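Local atomic coordinates of mosquitocidal toxin (Lysinibacillus sphaericus, PDB entry 2VSE), a protein that probably kills mosquito larvae as an ADP-ribosyltransferase toxin, its enzyme part joined in one chain to four ricin-B-like domains thought to bind glycans. Residues V112-A117 with D167-P172; G303-K308 with N324-T329; N660-T665 with K676-T681; G701-S706 with W830-S835. All coordinates share one frame; numbering follows the deposited sequence.

Interaction 1: V112-A117 with D167-P172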
loop_
_atom_site.group_PDB
_atom_site.type_symbol
_atom_site.label_atom_id
_atom_site.label_comp_id
_atom_site.label_asym_id
_atom_site.label_seq_id
_atom_site.Cartn_x
_atom_site.Cartn_y
_atom_site.Cartn_z
ATOM N N VAL A 112 -1.954 -9.182 -5.303
ATOM C CA VAL A 112 -1.039 -10.083 -4.634
ATOM C C VAL A 112 -1.927 -11.090 -3.938
ATOM O O VAL A 112 -2.810 -10.709 -3.166
ATOM C CB VAL A 112 -0.157 -9.332 -3.599
ATOM C CG1 VAL A 112 0.620 -10.319 -2.720
ATOM C CG2 VAL A 112 0.794 -8.383 -4.302
ATOM N N SER A 113 -1.717 -12.369 -4.228
ATOM C CA SER A 113 -2.533 -13.410 -3.599
ATOM C C SER A 113 -1.915 -14.087 -2.372
ATOM O O SER A 113 -0.688 -14.133 -2.210
ATOM C CB SER A 113 -2.980 -14.436 -4.626
ATOM O OG SER A 113 -3.985 -13.874 -5.455
ATOM N N THR A 114 -2.801 -14.578 -1.507
ATOM C CA THR A 114 -2.467 -15.343 -0.314
ATOM C C THR A 114 -3.445 -16.509 -0.266
ATOM O O THR A 114 -4.449 -16.486 -0.978
ATOM C CB THR A 114 -2.694 -14.507 0.945
ATOM O OG1 THR A 114 -4.081 -14.137 1.021
ATOM C CG2 THR A 114 -1.825 -13.255 0.935
ATOM N N THR A 115 -3.164 -17.515 0.566
ATOM C CA THR A 115 -4.096 -18.627 0.794
ATOM C C THR A 115 -4.414 -18.813 2.285
ATOM O O THR A 115 -3.517 -18.723 3.126
ATOM C CB THR A 115 -3.598 -19.962 0.150
ATOM O OG1 THR A 115 -4.642 -20.939 0.185
ATOM C CG2 THR A 115 -2.357 -20.510 0.850
ATOM N N ARG A 116 -5.688 -19.061 2.598
ATOM C CA ARG A 116 -6.143 -19.241 3.981
ATOM C C ARG A 116 -5.343 -20.337 4.650
ATOM O O ARG A 116 -4.966 -21.309 4.006
ATOM C CB ARG A 116 -7.620 -19.648 4.053
ATOM C CG ARG A 116 -8.610 -18.737 3.352
ATOM C CD ARG A 116 -10.065 -19.101 3.717
ATOM N NE ARG A 116 -10.461 -18.497 4.994
ATOM C CZ ARG A 116 -11.018 -19.142 6.018
ATOM N NH1 ARG A 116 -11.294 -20.439 5.945
ATOM N NH2 ARG A 116 -11.327 -18.475 7.123
ATOM N N ALA A 117 -5.084 -20.186 5.942
ATOM C CA ALA A 117 -4.586 -21.304 6.741
ATOM C C ALA A 117 -5.761 -22.240 7.006
ATOM O O ALA A 117 -6.893 -21.770 7.133
ATOM C CB ALA A 117 -3.982 -20.801 8.052
ATOM N N ASP A 167 -9.202 -21.327 -1.394
ATOM C CA ASP A 167 -8.707 -20.596 -0.235
ATOM C C ASP A 167 -7.921 -19.334 -0.611
ATOM O O ASP A 167 -7.271 -18.720 0.253
ATOM C CB ASP A 167 -7.846 -21.503 0.651
ATOM C CG ASP A 167 -8.670 -22.491 1.457
ATOM O OD1 ASP A 167 -9.694 -22.084 2.051
ATOM O OD2 ASP A 167 -8.280 -23.676 1.511
ATOM N N GLU A 168 -7.983 -18.934 -1.882
ATOM C CA GLU A 168 -7.244 -17.750 -2.325
ATOM C C GLU A 168 -7.890 -16.454 -1.832
ATOM O O GLU A 168 -9.084 -16.229 -2.013
ATOM C CB GLU A 168 -7.036 -17.738 -3.853
ATOM C CG GLU A 168 -6.106 -16.600 -4.358
ATOM C CD GLU A 168 -5.490 -16.862 -5.735
ATOM O OE1 GLU A 168 -5.589 -18.008 -6.239
ATOM O OE2 GLU A 168 -4.898 -15.917 -6.318
ATOM N N ILE A 169 -7.089 -15.625 -1.170
ATOM C CA ILE A 169 -7.500 -14.277 -0.777
ATOM C C ILE A 169 -6.531 -13.315 -1.445
ATOM O O ILE A 169 -5.316 -13.465 -1.310
ATOM C CB ILE A 169 -7.482 -14.054 0.767
ATOM C CG1 ILE A 169 -8.256 -15.155 1.514
ATOM C CG2 ILE A 169 -7.957 -12.627 1.119
ATOM C CD1 ILE A 169 -9.753 -15.261 1.217
ATOM N N THR A 170 -7.079 -12.331 -2.158
ATOM C CA THR A 170 -6.302 -11.455 -3.030
ATOM C C THR A 170 -6.284 -10.002 -2.542
ATOM O O THR A 170 -7.323 -9.455 -2.169
ATOM C CB THR A 170 -6.857 -11.514 -4.478
ATOM O OG1 THR A 170 -6.769 -12.863 -4.961
ATOM C CG2 THR A 170 -6.076 -10.603 -5.402
ATOM N N PHE A 171 -5.112 -9.376 -2.569
ATOM C CA PHE A 171 -4.961 -8.023 -2.050
ATOM C C PHE A 171 -4.602 -6.999 -3.141
ATOM O O PHE A 171 -3.498 -7.031 -3.691
ATOM C CB PHE A 171 -3.913 -7.997 -0.933
ATOM C CG PHE A 171 -4.374 -8.623 0.345
ATOM C CD1 PHE A 171 -4.812 -7.833 1.397
ATOM C CD2 PHE A 171 -4.369 -10.005 0.504
ATOM C CE1 PHE A 171 -5.242 -8.412 2.596
ATOM C CE2 PHE A 171 -4.793 -10.584 1.698
ATOM C CZ PHE A 171 -5.232 -9.781 2.747
ATOM N N PRO A 172 -5.539 -6.093 -3.467
ATOM C CA PRO A 172 -5.225 -5.070 -4.452
ATOM C C PRO A 172 -4.258 -4.057 -3.868
ATOM O O PRO A 172 -4.525 -3.482 -2.804
ATOM C CB PRO A 172 -6.589 -4.413 -4.730
ATOM C CG PRO A 172 -7.613 -5.362 -4.171
ATOM C CD PRO A 172 -6.925 -5.972 -2.989
#

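Interaction 2: G303-K308 with N324-T329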
loop_
_atom_site.group_PDB
_atom_site.type_symbol
_atom_site.label_atom_id
_atom_site.label_comp_id
_atom_site.label_asym_id
_atom_site.label_seq_id
_atom_site.Cartn_x
_atom_site.Cartn_y
_atom_site.Cartn_z
ATOM N N GLY A 303 10.999 4.794 26.489
ATOM C CA GLY A 303 11.926 4.009 25.690
ATOM C C GLY A 303 13.398 4.176 26.027
ATOM O O GLY A 303 14.244 4.178 25.140
ATOM N N PHE A 304 13.701 4.331 27.311
ATOM C CA PHE A 304 15.072 4.359 27.796
ATOM C C PHE A 304 15.670 2.950 27.781
ATOM O O PHE A 304 14.942 1.966 27.943
ATOM C CB PHE A 304 15.099 4.893 29.225
ATOM C CG PHE A 304 14.892 6.377 29.331
ATOM C CD1 PHE A 304 15.897 7.262 28.953
ATOM C CD2 PHE A 304 13.712 6.891 29.852
ATOM C CE1 PHE A 304 15.715 8.637 29.066
ATOM C CE2 PHE A 304 13.528 8.258 29.976
ATOM C CZ PHE A 304 14.527 9.134 29.578
ATOM N N GLU A 305 16.987 2.851 27.608
ATOM C CA GLU A 305 17.659 1.551 27.668
ATOM C C GLU A 305 17.385 0.812 28.977
ATOM O O GLU A 305 17.140 -0.402 28.959
ATOM C CB GLU A 305 19.158 1.663 27.388
ATOM C CG GLU A 305 19.501 2.103 25.962
ATOM C CD GLU A 305 18.742 1.318 24.896
ATOM O OE1 GLU A 305 19.117 0.161 24.619
ATOM O OE2 GLU A 305 17.768 1.866 24.327
ATOM N N ASN A 306 17.367 1.535 30.098
ATOM C CA ASN A 306 17.066 0.912 31.404
ATOM C C ASN A 306 15.616 0.442 31.540
ATOM O O ASN A 306 15.222 -0.094 32.578
ATOM C CB ASN A 306 17.438 1.826 32.578
ATOM C CG ASN A 306 16.465 2.992 32.764
ATOM O OD1 ASN A 306 15.706 3.343 31.865
ATOM N ND2 ASN A 306 16.495 3.599 33.936
ATOM N N GLN A 307 14.824 0.667 30.496
ATOM C CA GLN A 307 13.435 0.207 30.454
ATOM C C GLN A 307 13.271 -0.967 29.494
ATOM O O GLN A 307 12.155 -1.298 29.091
ATOM C CB GLN A 307 12.497 1.338 30.038
ATOM C CG GLN A 307 12.339 2.414 31.073
ATOM C CD GLN A 307 11.416 3.523 30.623
ATOM O OE1 GLN A 307 11.514 4.012 29.495
ATOM N NE2 GLN A 307 10.516 3.941 31.514
ATOM N N LYS A 308 14.391 -1.588 29.131
ATOM C CA LYS A 308 14.386 -2.735 28.224
ATOM C C LYS A 308 15.174 -3.894 28.852
ATOM O O LYS A 308 16.169 -3.680 29.554
ATOM C CB LYS A 308 14.969 -2.362 26.858
ATOM C CG LYS A 308 14.307 -1.166 26.171
ATOM C CD LYS A 308 15.054 -0.785 24.907
ATOM C CE LYS A 308 14.636 0.581 24.395
ATOM N NZ LYS A 308 15.398 0.937 23.163
ATOM N N ASN A 324 18.893 -6.505 32.427
ATOM C CA ASN A 324 18.649 -5.143 31.982
ATOM C C ASN A 324 19.498 -4.818 30.769
ATOM O O ASN A 324 20.633 -5.277 30.670
ATOM C CB ASN A 324 18.913 -4.141 33.101
ATOM C CG ASN A 324 18.332 -2.780 32.795
ATOM O OD1 ASN A 324 19.055 -1.865 32.428
ATOM N ND2 ASN A 324 17.017 -2.653 32.903
ATOM N N ARG A 325 18.955 -4.026 29.852
ATOM C CA ARG A 325 19.699 -3.665 28.647
ATOM C C ARG A 325 20.742 -2.585 28.852
ATOM O O ARG A 325 21.837 -2.676 28.304
ATOM C CB ARG A 325 18.753 -3.330 27.500
ATOM C CG ARG A 325 18.301 -4.596 26.810
ATOM C CD ARG A 325 19.021 -4.889 25.482
ATOM N NE ARG A 325 20.351 -4.311 25.360
ATOM C CZ ARG A 325 20.965 -4.096 24.196
ATOM N NH1 ARG A 325 20.359 -4.401 23.045
ATOM N NH2 ARG A 325 22.191 -3.570 24.180
ATOM N N GLU A 326 20.396 -1.576 29.645
ATOM C CA GLU A 326 21.327 -0.515 30.037
ATOM C C GLU A 326 22.510 -1.069 30.859
ATOM O O GLU A 326 23.661 -0.692 30.638
ATOM C CB GLU A 326 20.558 0.562 30.812
ATOM C CG GLU A 326 21.393 1.529 31.619
ATOM C CD GLU A 326 21.680 2.827 30.911
ATOM O OE1 GLU A 326 21.234 3.037 29.761
ATOM O OE2 GLU A 326 22.367 3.666 31.523
ATOM N N THR A 327 22.210 -1.977 31.788
ATOM C CA THR A 327 23.232 -2.573 32.647
ATOM C C THR A 327 23.094 -4.098 32.602
ATOM O O THR A 327 22.543 -4.703 33.531
ATOM C CB THR A 327 23.131 -2.031 34.104
ATOM O OG1 THR A 327 22.907 -0.612 34.074
ATOM C CG2 THR A 327 24.408 -2.331 34.911
ATOM N N PRO A 328 23.605 -4.721 31.514
ATOM C CA PRO A 328 23.423 -6.157 31.221
ATOM C C PRO A 328 23.887 -7.109 32.328
ATOM O O PRO A 328 23.352 -8.213 32.426
ATOM C CB PRO A 328 24.249 -6.367 29.943
ATOM C CG PRO A 328 24.363 -5.011 29.340
ATOM C CD PRO A 328 24.436 -4.061 30.487
ATOM N N THR A 329 24.859 -6.698 33.147
ATOM C CA THR A 329 25.296 -7.524 34.282
ATOM C C THR A 329 24.290 -7.555 35.440
ATOM O O THR A 329 24.522 -8.229 36.447
ATOM C CB THR A 329 26.667 -7.074 34.882
ATOM O OG1 THR A 329 26.607 -5.688 35.224
ATOM C CG2 THR A 329 27.819 -7.323 33.921
HETATM O O HOH W 1 18.577 4.151 30.418
#

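Interaction 3: N660-T665 with K676-T681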
loop_
_atom_site.group_PDB
_atom_site.type_symbol
_atom_site.label_atom_id
_atom_site.label_comp_id
_atom_site.label_asym_id
_atom_site.label_seq_id
_atom_site.Cartn_x
_atom_site.Cartn_y
_atom_site.Cartn_z
ATOM N N ASN A 660 1.530 26.256 -6.473
ATOM C CA ASN A 660 0.141 26.683 -6.287
ATOM C C ASN A 660 -0.589 26.850 -7.629
ATOM O O ASN A 660 -1.815 26.930 -7.661
ATOM C CB ASN A 660 0.098 27.984 -5.460
ATOM C CG ASN A 660 -1.327 28.434 -5.104
ATOM O OD1 ASN A 660 -2.218 27.617 -4.851
ATOM N ND2 ASN A 660 -1.534 29.749 -5.073
ATOM N N LYS A 661 0.171 26.893 -8.727
ATOM C CA LYS A 661 -0.386 26.993 -10.084
ATOM C C LYS A 661 -0.475 25.645 -10.801
ATOM O O LYS A 661 0.466 24.852 -10.778
ATOM C CB LYS A 661 0.441 27.944 -10.960
ATOM C CG LYS A 661 0.489 29.390 -10.499
ATOM C CD LYS A 661 -0.840 30.113 -10.669
ATOM C CE LYS A 661 -0.764 31.513 -10.074
ATOM N NZ LYS A 661 -2.117 32.095 -9.896
ATOM N N ILE A 662 -1.609 25.410 -11.452
ATOM C CA ILE A 662 -1.806 24.224 -12.279
ATOM C C ILE A 662 -2.348 24.623 -13.642
ATOM O O ILE A 662 -2.833 25.744 -13.814
ATOM C CB ILE A 662 -2.835 23.303 -11.663
ATOM C CG1 ILE A 662 -4.173 24.047 -11.549
ATOM C CG2 ILE A 662 -2.334 22.764 -10.331
ATOM C CD1 ILE A 662 -5.125 23.391 -10.639
ATOM N N PHE A 663 -2.275 23.719 -14.612
ATOM C CA PHE A 663 -2.908 23.993 -15.901
ATOM C C PHE A 663 -4.269 23.318 -16.059
ATOM O O PHE A 663 -4.423 22.107 -15.841
ATOM C CB PHE A 663 -1.973 23.782 -17.114
ATOM C CG PHE A 663 -1.556 22.355 -17.356
ATOM C CD1 PHE A 663 -2.356 21.492 -18.102
ATOM C CD2 PHE A 663 -0.337 21.884 -16.881
ATOM C CE1 PHE A 663 -1.966 20.180 -18.338
ATOM C CE2 PHE A 663 0.071 20.576 -17.127
ATOM C CZ PHE A 663 -0.746 19.721 -17.847
ATOM N N GLY A 664 -5.254 24.138 -16.412
ATOM C CA GLY A 664 -6.626 23.694 -16.580
ATOM C C GLY A 664 -7.351 24.656 -17.484
ATOM O O GLY A 664 -6.728 25.404 -18.242
ATOM N N THR A 665 -8.673 24.643 -17.406
ATOM C CA THR A 665 -9.481 25.542 -18.197
ATOM C C THR A 665 -10.274 26.431 -17.266
ATOM O O THR A 665 -10.610 26.021 -16.149
ATOM C CB THR A 665 -10.445 24.761 -19.097
ATOM O OG1 THR A 665 -11.230 23.873 -18.293
ATOM C CG2 THR A 665 -9.670 23.940 -20.115
ATOM N N LYS A 676 -5.324 27.523 -19.040
ATOM C CA LYS A 676 -4.962 28.680 -18.247
ATOM C C LYS A 676 -4.349 28.192 -16.957
ATOM O O LYS A 676 -4.785 27.174 -16.410
ATOM C CB LYS A 676 -6.193 29.548 -17.961
ATOM C CG LYS A 676 -6.769 30.270 -19.182
ATOM C CD LYS A 676 -5.866 31.451 -19.623
ATOM C CE LYS A 676 -6.597 32.206 -20.782
ATOM N NZ LYS A 676 -6.105 33.644 -20.817
ATOM N N ALA A 677 -3.324 28.905 -16.491
ATOM C CA ALA A 677 -2.713 28.624 -15.204
ATOM C C ALA A 677 -3.609 29.229 -14.141
ATOM O O ALA A 677 -4.072 30.362 -14.286
ATOM C CB ALA A 677 -1.323 29.215 -15.138
ATOM N N GLN A 678 -3.879 28.468 -13.086
ATOM C CA GLN A 678 -4.789 28.929 -12.041
ATOM C C GLN A 678 -4.437 28.353 -10.675
ATOM O O GLN A 678 -3.802 27.305 -10.586
ATOM C CB GLN A 678 -6.247 28.617 -12.418
ATOM C CG GLN A 678 -6.424 27.424 -13.368
ATOM C CD GLN A 678 -7.867 26.955 -13.504
ATOM O OE1 GLN A 678 -8.780 27.503 -12.889
ATOM N NE2 GLN A 678 -8.069 25.927 -14.303
ATOM N N ASP A 679 -4.837 29.058 -9.618
ATOM C CA ASP A 679 -4.715 28.560 -8.252
ATOM C C ASP A 679 -5.486 27.242 -8.087
ATOM O O ASP A 679 -6.618 27.107 -8.567
ATOM C CB ASP A 679 -5.213 29.616 -7.254
ATOM C CG ASP A 679 -4.420 30.931 -7.323
ATOM O OD1 ASP A 679 -3.206 30.908 -7.626
ATOM O OD2 ASP A 679 -5.016 32.001 -7.058
ATOM N N VAL A 680 -4.861 26.266 -7.437
ATOM C CA VAL A 680 -5.519 24.986 -7.183
ATOM C C VAL A 680 -6.830 25.194 -6.446
ATOM O O VAL A 680 -6.892 25.907 -5.439
ATOM C CB VAL A 680 -4.632 23.990 -6.396
ATOM C CG1 VAL A 680 -3.702 23.283 -7.332
ATOM C CG2 VAL A 680 -3.856 24.688 -5.272
ATOM N N THR A 681 -7.876 24.563 -6.959
ATOM C CA THR A 681 -9.199 24.768 -6.420
ATOM C C THR A 681 -9.905 23.432 -6.173
ATOM O O THR A 681 -10.938 23.378 -5.499
ATOM C CB THR A 681 -10.004 25.712 -7.339
ATOM O OG1 THR A 681 -11.131 26.238 -6.630
ATOM C CG2 THR A 681 -10.462 25.004 -8.602
HETATM O O HOH W 2 -4.040 32.278 -11.722
#

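Interaction 4: G701-S706 with W830-S835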
loop_
_atom_site.group_PDB
_atom_site.type_symbol
_atom_site.label_atom_id
_atom_site.label_comp_id
_atom_site.label_asym_id
_atom_site.label_seq_id
_atom_site.Cartn_x
_atom_site.Cartn_y
_atom_site.Cartn_z
ATOM N N GLY A 701 -6.617 -11.079 -27.952
ATOM C CA GLY A 701 -7.461 -12.256 -27.981
ATOM C C GLY A 701 -8.906 -11.991 -28.346
ATOM O O GLY A 701 -9.226 -11.036 -29.063
ATOM N N TYR A 702 -9.781 -12.840 -27.824
ATOM C CA TYR A 702 -11.154 -12.897 -28.277
ATOM C C TYR A 702 -12.120 -12.376 -27.228
ATOM O O TYR A 702 -11.929 -12.602 -26.033
ATOM C CB TYR A 702 -11.489 -14.342 -28.640
ATOM C CG TYR A 702 -10.732 -14.856 -29.843
ATOM C CD1 TYR A 702 -11.271 -14.732 -31.127
ATOM C CD2 TYR A 702 -9.484 -15.480 -29.700
ATOM C CE1 TYR A 702 -10.593 -15.203 -32.242
ATOM C CE2 TYR A 702 -8.802 -15.959 -30.815
ATOM C CZ TYR A 702 -9.370 -15.810 -32.083
ATOM O OH TYR A 702 -8.712 -16.266 -33.200
ATOM N N PHE A 703 -13.157 -11.692 -27.685
ATOM C CA PHE A 703 -14.063 -10.994 -26.789
ATOM C C PHE A 703 -15.484 -11.036 -27.329
ATOM O O PHE A 703 -15.683 -11.010 -28.542
ATOM C CB PHE A 703 -13.624 -9.530 -26.610
ATOM C CG PHE A 703 -12.246 -9.361 -26.006
ATOM C CD1 PHE A 703 -12.079 -9.278 -24.624
ATOM C CD2 PHE A 703 -11.116 -9.259 -26.813
ATOM C CE1 PHE A 703 -10.811 -9.101 -24.058
ATOM C CE2 PHE A 703 -9.859 -9.091 -26.255
ATOM C CZ PHE A 703 -9.708 -9.014 -24.876
ATOM N N ASN A 704 -16.452 -11.143 -26.424
ATOM C CA ASN A 704 -17.813 -10.743 -26.709
ATOM C C ASN A 704 -17.868 -9.260 -26.384
ATOM O O ASN A 704 -17.361 -8.830 -25.336
ATOM C CB ASN A 704 -18.798 -11.494 -25.824
ATOM C CG ASN A 704 -18.773 -12.999 -26.038
ATOM O OD1 ASN A 704 -19.037 -13.742 -25.110
ATOM N ND2 ASN A 704 -18.478 -13.450 -27.256
ATOM N N ILE A 705 -18.411 -8.465 -27.296
ATOM C CA ILE A 705 -18.484 -7.044 -27.073
ATOM C C ILE A 705 -19.912 -6.749 -26.675
ATOM O O ILE A 705 -20.817 -6.733 -27.526
ATOM C CB ILE A 705 -18.040 -6.259 -28.304
ATOM C CG1 ILE A 705 -16.607 -6.665 -28.687
ATOM C CG2 ILE A 705 -18.088 -4.792 -27.999
ATOM C CD1 ILE A 705 -16.156 -6.199 -30.082
ATOM N N SER A 706 -20.124 -6.567 -25.371
ATOM C CA SER A 706 -21.476 -6.451 -24.852
ATOM C C SER A 706 -21.861 -5.022 -24.520
ATOM O O SER A 706 -21.002 -4.185 -24.182
ATOM C CB SER A 706 -21.675 -7.357 -23.642
ATOM O OG SER A 706 -21.137 -6.760 -22.495
ATOM N N TRP A 830 -19.554 0.065 -24.080
ATOM C CA TRP A 830 -19.314 -1.352 -24.308
ATOM C C TRP A 830 -18.441 -1.972 -23.241
ATOM O O TRP A 830 -17.600 -1.303 -22.643
ATOM C CB TRP A 830 -18.662 -1.544 -25.677
ATOM C CG TRP A 830 -19.478 -0.932 -26.775
ATOM C CD1 TRP A 830 -19.363 0.331 -27.285
ATOM C CD2 TRP A 830 -20.566 -1.552 -27.466
ATOM N NE1 TRP A 830 -20.308 0.526 -28.275
ATOM C CE2 TRP A 830 -21.056 -0.615 -28.403
ATOM C CE3 TRP A 830 -21.167 -2.817 -27.391
ATOM C CZ2 TRP A 830 -22.122 -0.898 -29.257
ATOM C CZ3 TRP A 830 -22.234 -3.099 -28.242
ATOM C CH2 TRP A 830 -22.694 -2.141 -29.164
ATOM N N ASN A 831 -18.671 -3.256 -22.987
ATOM C CA ASN A 831 -17.776 -4.069 -22.172
ATOM C C ASN A 831 -17.080 -5.081 -23.060
ATOM O O ASN A 831 -17.605 -5.468 -24.114
ATOM C CB ASN A 831 -18.531 -4.838 -21.108
ATOM C CG ASN A 831 -19.562 -3.994 -20.383
ATOM O OD1 ASN A 831 -19.220 -3.151 -19.550
ATOM N ND2 ASN A 831 -20.841 -4.252 -20.664
ATOM N N PHE A 832 -15.904 -5.524 -22.632
ATOM C CA PHE A 832 -15.178 -6.560 -23.336
ATOM C C PHE A 832 -15.029 -7.775 -22.464
ATOM O O PHE A 832 -14.277 -7.763 -21.516
ATOM C CB PHE A 832 -13.828 -6.030 -23.797
ATOM C CG PHE A 832 -13.934 -5.008 -24.893
ATOM C CD1 PHE A 832 -13.791 -5.384 -26.229
ATOM C CD2 PHE A 832 -14.221 -3.687 -24.596
ATOM C CE1 PHE A 832 -13.910 -4.454 -27.248
ATOM C CE2 PHE A 832 -14.336 -2.754 -25.597
ATOM C CZ PHE A 832 -14.171 -3.139 -26.940
ATOM N N ILE A 833 -15.782 -8.819 -22.782
ATOM C CA ILE A 833 -15.771 -10.043 -22.019
ATOM C C ILE A 833 -14.993 -11.111 -22.788
ATOM O O ILE A 833 -15.404 -11.510 -23.892
ATOM C CB ILE A 833 -17.208 -10.590 -21.776
ATOM C CG1 ILE A 833 -18.123 -9.537 -21.126
ATOM C CG2 ILE A 833 -17.161 -11.887 -20.937
ATOM C CD1 ILE A 833 -19.661 -9.759 -21.459
ATOM N N PRO A 834 -13.890 -11.606 -22.197
ATOM C CA PRO A 834 -13.106 -12.687 -22.799
ATOM C C PRO A 834 -13.976 -13.802 -23.345
ATOM O O PRO A 834 -14.898 -14.250 -22.669
ATOM C CB PRO A 834 -12.262 -13.190 -21.630
ATOM C CG PRO A 834 -12.020 -11.953 -20.817
ATOM C CD PRO A 834 -13.295 -11.156 -20.917
ATOM N N SER A 835 -13.711 -14.208 -24.581
ATOM C CA SER A 835 -14.430 -15.322 -25.182
ATOM C C SER A 835 -13.441 -16.294 -25.766
ATOM O O SER A 835 -12.234 -16.181 -25.536
ATOM C CB SER A 835 -15.410 -14.866 -26.268
ATOM O OG SER A 835 -14.758 -14.171 -27.313
#

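Interaction 1: V112-A117 with D167-P172
The Ser-Thr-Ser/Thr strand of ADP-ribosyltransferases, probably part of the active site, is matched here by Ser113, Thr114 and Thr115, which pair antiparallel with the strand 168-172 that carries Glu168. Val112 with Phe171 and Thr114 with Ile169 are the hydrogen-bonded pairs; the shortest of their four backbone bonds runs from Phe171 N to Val112 O, at 2.7 Å. Arg116 N adds a further bond to Asp167 O (2.8 Å), just before the second strand begins.

Ser113, Thr115, Glu168 and Thr170 share one face. Glu168 swings CG away from its own N (chi1 -173°) and, extended beyond that, carries its carboxylate to Ser113. The Ser113 OG to Glu168 OE2 distance of 2.4 Å is too short to be taken literally, but a hydrogen bond is indicated. Thr170 OG1 donates to Ser113 OG (3.0 Å), and Tyr102 reaches the same hydroxyl, so this small residue sits among three polar partners.

On the other face Thr114 turns OG1 back onto the neighbouring strand (chi1 61°), where it bonds to Ile169 O at 2.7 Å. That carbonyl also accepts Thr114 N at 2.8 Å, so one residue grips it twice. The same OG1 stands at the edge of the Phe171 ring, 3.7 Å from CE2, while the Thr114 methyl, CG2, packs against that ring, with Leu66 also touching the residue.

Ser113 O accepts from Arg68 on the adjoining strand. An arginine, a Ser-Thr-Ser/Thr strand and the second glutamate of a Glu-x-Glu sequence are consistent with the Arg-Ser-Glu class of ADP-ribosyltransferases, in which that glutamate is catalytic.

Interaction 2: G303-K308 with N324-T329
Glu305 meets the other loop with its backbone and the root of its side chain: its O lies 3.6 Å from Arg325 CB, and its CB is 3.4 Å from Glu326 OE1. The carboxylate is turned elsewhere. Bent at chi2 (-48°), the chain takes OE2 to Lys308 NZ, a salt bridge of 2.8 Å, and Arg517 of the next lectin repeat pairs with the same oxygen.

Asn306 follows in the short 3-10 turn and meets both Asn324 and Glu326. Its carbonyl O accepts Asn324 ND2 at 3.1 Å. The N-H points almost straight at the oxygen (164°) and the bond lies in the amide plane of Asn324, yet it reaches the Asn306 carbonyl from well above that group's own plane. The other end of the Asn324 amide is used as well, OD1 accepting Thr327 N at 3.2 Å in an Asx motif, which fixes which way round the amide sits. Asparagine suits this place because it donates to one loop while its OD1 accepts a backbone N-H of its own. Asn306 N is bound to a water, which passes a weak bond on to Glu326 OE1.

Gln307 opens the Gln-x-Trp signature of ricin-B beta-trefoils, completed by Trp309. Its OE1 accepts Phe304 N at 3.1 Å, bracing the turn from within.

Lys308 then brings the chain back to the second loop. Its carbonyl O receives Arg325 N (2.8 Å), while its CB packs 4.0 Å from Arg325 CB. The extended lysine chain carries NZ away from Arg325 to Glu305 and to Tyr413.

Interaction 3: N660-T665 with K676-T681
Lys661 NZ is gripped by two partners: Asp679 OD1, in a salt bridge of 2.8 Å, and a water at 2.7 Å that in turn donates to Ala677 O. The lysine and aspartate run alongside each other in the same direction, and the ammonium comes to OD1 from above the carboxylate plane. A bend at chi2 (-70°) brings NZ over to the partner strand.

Between these antiparallel strands of a beta-trefoil hairpin, Ile662 with Gln678 and Gly664 with Lys676 are the hydrogen-bonded pairs, Lys676 N to Gly664 O being the shortest of their bonds at 2.7 Å. Gly664 has no side chain, so the extended Gln678 can lay its amide against the backbone there; NE2 gives a weak bond to Thr665 O (3.1 Å). Where the strands part, Val680 N still bonds to Asn660 O, and the Ile662 side chain lies roughly perpendicular to that of Val680, with Ile662 CG2 against Val680 CG1 at 3.3 Å.

Phe663 shares its face with the Lys661-Asp679 pair but reaches the rings of Trp641, Phe653 and Trp688; the ion pair, between a partly exposed lysine and an exposed aspartate, is probably softened by solvent.

Interaction 4: G701-S706 with W830-S835
Ser706 and Asn831 bond through backbone and side chain alike. Asn831 N gives to Ser706 O at 2.8 Å and Ser706 N returns a bond to Asn831 O; Asn704 and Ile833 repeat this exchange. Beyond Pro834, which has no N-H to offer, Ser835 N reaches Tyr702 O at 2.8 Å from above the carbonyl plane. Phe832 O accepts from Arg34, near the chain's N-terminus.

Among side-chain bonds, Ser706 OG, set between its own N and carbonyl carbon (chi1 80°), accepts Asn831 ND2 (3.1 Å, 163°) nearly in the amide plane. Asn704 and Ser835 turn their polar ends to Gln735 and Ser736 respectively.

The pairing joins the first and last strands of a ricin-B beta-trefoil, closing the domain from its two chain ends, and Trp830 belongs to the last strand's Gln-x-Trp signature.

Phe832 presents its edge to the face of Phe703 in a T-shaped pair, centroids 6.0 Å apart and planes at 86°.

Apolar packing sets aliphatic on aromatic groups. Ile705 and Phe832 share one face of the sheet, Ile705 CG1 3.8 Å from Phe832 CE1, and the branch methyl Ile705 CG2 comes within 3.7 Å of Trp830 CE3. The beta-branched shape lets one isoleucine serve both rings.

The four contacts follow one another along the chain and none touches another. Interaction 1 lies in the enzyme part, at the probable catalytic strands, whereas interactions 2, 3 and 4 belong to three different trefoils. Interaction 4 comes nearest to interaction 1, centres 27 Å and nearest atoms about 17 Å apart; interactions 2 and 3 stand 41 and 42 Å from it between centres. Interactions 2 and 4, on opposite sides of the chain's centre, have centres 65 Å apart. All three lectin contacts lie beside Gln-x-Trp signatures, yet they secure different parts: neighbouring loops in 303-308 with 324-329, a hairpin in 660-665 with 676-681, and the domain closure in 701-706 with 830-835.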